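Local coordinates for protein spherulin-4 (Aspergillus clavatus, PDB 5C5G) that is a glycoside hydrolase, probably acting on galactosaminogalactan, the N-acetylgalactosamine-containing polysaccharide whose biosynthesis requires its Aspergillus fumigatus relative, at residues A[227-232]-A[236-241]. Numbering follows the deposited sequence.
Sequences EIFITH and DYYAGF. With EDO (1,2-ethanediol), chain C.
The Phe-229 ring turns an edge to the 236-241 loop: the carbonyl oxygen of Tyr-237 lies in the ring plane, 3.6 Å from Phe-229 CE2, and O2 of a 1,2-ethanediol, probably from the crystallisation liquor, lies near the same plane, 3.5 Å from Phe-229 CZ. Phe-229 CE2 in turn lies at the edge of the Tyr-238 ring, 4.0 Å from Tyr-238 CD1. One face of Tyr-238 carries CD1 of Tyr-237 over its centre, while Tyr-238 CD1 lies in the plane of the Tyr-237 ring, at its edge. A trans chi1 (-178°) continues the line of the Phe-229 side chain toward the loop. Thr-231 CG2 packs on Tyr-237 CB at 3.8 Å. No direct hydrogen bond joins the segments; instead one water accepts from Thr-231 OG1 (2.7 Å) and donates to the carbonyl oxygens of Tyr-237 and Gly-240. Residues 236 to 239 form a type I beta turn, with a hydrogen bond from Ala-239 N to Asp-236 O. The Tyr-238 hydroxyl is hydrogen-bonded to OE2 of Glu-172, which binds N-acetylgalactosamine in another structure of this protein, placing the contact beside the sugar site, empty of sugar here. Strand 227-230 closes the (beta/alpha) barrel between strands 198-203 and 9-13, and the loop leads to helix 245-252, with Tyr-237 stacked on His-203.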
loop_
_atom_site.group_PDB
_atom_site.type_symbol
_atom_site.label_atom_id
_atom_site.label_comp_id
_atom_site.label_asym_id
_atom_site.label_seq_id
_atom_site.Cartn_x
_atom_site.Cartn_y
_atom_site.Cartn_z
ATOM N N GLU A 227 5.178 -3.969 6.105
ATOM C CA GLU A 227 3.814 -3.825 5.584
ATOM C C GLU A 227 3.523 -5.025 4.715
ATOM O O GLU A 227 4.381 -5.421 3.932
ATOM C CB GLU A 227 3.611 -2.522 4.800
ATOM C CG GLU A 227 4.281 -1.324 5.458
ATOM C CD GLU A 227 3.622 0.010 5.206
ATOM O OE1 GLU A 227 2.397 0.041 4.936
ATOM O OE2 GLU A 227 4.330 1.025 5.303
ATOM N N ILE A 228 2.341 -5.623 4.871
ATOM C CA ILE A 228 2.034 -6.901 4.241
ATOM C C ILE A 228 0.580 -6.950 3.771
ATOM O O ILE A 228 -0.323 -6.565 4.515
ATOM C CB ILE A 228 2.234 -8.055 5.237
ATOM C CG1 ILE A 228 3.659 -8.050 5.790
ATOM C CG2 ILE A 228 1.891 -9.385 4.585
ATOM C CD1 ILE A 228 3.879 -9.030 6.915
ATOM N N PHE A 229 0.381 -7.451 2.555
ATOM C CA PHE A 229 -0.937 -7.852 2.072
ATOM C C PHE A 229 -0.828 -9.292 1.607
ATOM O O PHE A 229 0.064 -9.623 0.822
ATOM C CB PHE A 229 -1.363 -6.997 0.891
ATOM C CG PHE A 229 -2.739 -7.316 0.361
ATOM C CD1 PHE A 229 -3.859 -7.160 1.161
ATOM C CD2 PHE A 229 -2.917 -7.730 -0.954
ATOM C CE1 PHE A 229 -5.138 -7.449 0.654
ATOM C CE2 PHE A 229 -4.186 -8.004 -1.456
ATOM C CZ PHE A 229 -5.284 -7.859 -0.658
ATOM N N ILE A 230 -1.717 -10.153 2.104
ATOM C CA ILE A 230 -1.798 -11.545 1.685
ATOM C C ILE A 230 -3.247 -11.830 1.336
ATOM O O ILE A 230 -4.137 -11.480 2.110
ATOM C CB ILE A 230 -1.330 -12.496 2.797
ATOM C CG1 ILE A 230 0.176 -12.340 2.981
ATOM C CG2 ILE A 230 -1.665 -13.948 2.445
ATOM C CD1 ILE A 230 0.736 -13.039 4.228
ATOM N N THR A 231 -3.486 -12.445 0.177
ATOM C CA THR A 231 -4.826 -12.831 -0.207
ATOM C C THR A 231 -4.840 -14.134 -0.964
ATOM O O THR A 231 -3.895 -14.497 -1.673
ATOM C CB THR A 231 -5.510 -11.748 -1.040
ATOM O OG1 THR A 231 -6.830 -12.197 -1.351
ATOM C CG2 THR A 231 -4.759 -11.439 -2.327
ATOM N N HIS A 232 -5.932 -14.858 -0.768
ATOM C CA HIS A 232 -6.159 -16.135 -1.417
ATOM C C HIS A 232 -6.878 -15.980 -2.753
ATOM O O HIS A 232 -7.124 -16.968 -3.416
ATOM C CB HIS A 232 -6.922 -17.063 -0.474
ATOM C CG HIS A 232 -6.140 -17.428 0.750
ATOM N ND1 HIS A 232 -5.993 -16.579 1.824
ATOM C CD2 HIS A 232 -5.451 -18.553 1.051
ATOM C CE1 HIS A 232 -5.254 -17.179 2.746
ATOM N NE2 HIS A 232 -4.906 -18.369 2.298
ATOM N N ASP A 236 -8.725 -10.747 -9.637
ATOM C CA ASP A 236 -9.280 -9.537 -9.024
ATOM C C ASP A 236 -8.850 -9.412 -7.571
ATOM O O ASP A 236 -9.625 -9.009 -6.683
ATOM C CB ASP A 236 -10.800 -9.496 -9.160
ATOM C CG ASP A 236 -11.243 -9.354 -10.586
ATOM O OD1 ASP A 236 -10.602 -8.590 -11.331
ATOM O OD2 ASP A 236 -12.235 -10.009 -10.952
ATOM N N TYR A 237 -7.585 -9.731 -7.333
ATOM C CA TYR A 237 -7.057 -9.809 -5.981
ATOM C C TYR A 237 -6.879 -8.463 -5.280
ATOM O O TYR A 237 -6.620 -8.460 -4.078
ATOM C CB TYR A 237 -5.749 -10.619 -5.932
ATOM C CG TYR A 237 -4.883 -10.531 -7.173
ATOM C CD1 TYR A 237 -4.154 -9.386 -7.477
ATOM C CD2 TYR A 237 -4.806 -11.608 -8.044
ATOM C CE1 TYR A 237 -3.384 -9.327 -8.610
ATOM C CE2 TYR A 237 -4.038 -11.563 -9.169
ATOM C CZ TYR A 237 -3.320 -10.420 -9.446
ATOM O OH TYR A 237 -2.556 -10.384 -10.582
ATOM N N TYR A 238 -7.018 -7.345 -5.992
ATOM C CA TYR A 238 -7.050 -6.026 -5.361
ATOM C C TYR A 238 -8.427 -5.404 -5.428
ATOM O O TYR A 238 -8.608 -4.259 -5.015
ATOM C CB TYR A 238 -6.029 -5.075 -6.001
ATOM C CG TYR A 238 -4.628 -5.643 -6.091
ATOM C CD1 TYR A 238 -4.084 -6.386 -5.060
ATOM C CD2 TYR A 238 -3.859 -5.428 -7.221
ATOM C CE1 TYR A 238 -2.799 -6.903 -5.154
ATOM C CE2 TYR A 238 -2.574 -5.936 -7.321
ATOM C CZ TYR A 238 -2.054 -6.672 -6.278
ATOM O OH TYR A 238 -0.780 -7.207 -6.369
ATOM N N ALA A 239 -9.411 -6.152 -5.919
ATOM C CA ALA A 239 -10.746 -5.602 -6.124
ATOM C C ALA A 239 -11.808 -6.397 -5.397
ATOM O O ALA A 239 -12.999 -6.232 -5.667
ATOM C CB ALA A 239 -11.062 -5.514 -7.605
ATOM N N GLY A 240 -11.384 -7.195 -4.437
ATOM C CA GLY A 240 -12.299 -7.953 -3.611
ATOM C C GLY A 240 -11.510 -8.476 -2.435
ATOM O O GLY A 240 -10.281 -8.391 -2.406
ATOM N N PHE A 241 -12.221 -9.040 -1.476
ATOM C CA PHE A 241 -11.627 -9.578 -0.266
ATOM C C PHE A 241 -11.499 -11.079 -0.353
ATOM O O PHE A 241 -12.441 -11.765 -0.741
ATOM C CB PHE A 241 -12.467 -9.161 0.942
ATOM C CG PHE A 241 -12.462 -7.681 1.165
ATOM C CD1 PHE A 241 -13.382 -6.867 0.534
ATOM C CD2 PHE A 241 -11.490 -7.094 1.937
ATOM C CE1 PHE A 241 -13.336 -5.485 0.705
ATOM C CE2 PHE A 241 -11.445 -5.728 2.108
ATOM C CZ PHE A 241 -12.372 -4.926 1.498
HETATM C C1 EDO C . -7.863 -5.016 -0.968
HETATM O O1 EDO C . -8.620 -5.128 -2.172
HETATM C C2 EDO C . -8.644 -5.734 0.120
HETATM O O2 EDO C . -8.622 -7.141 -0.119
HETATM O O HOH W 1 -7.930 -9.815 -2.143
#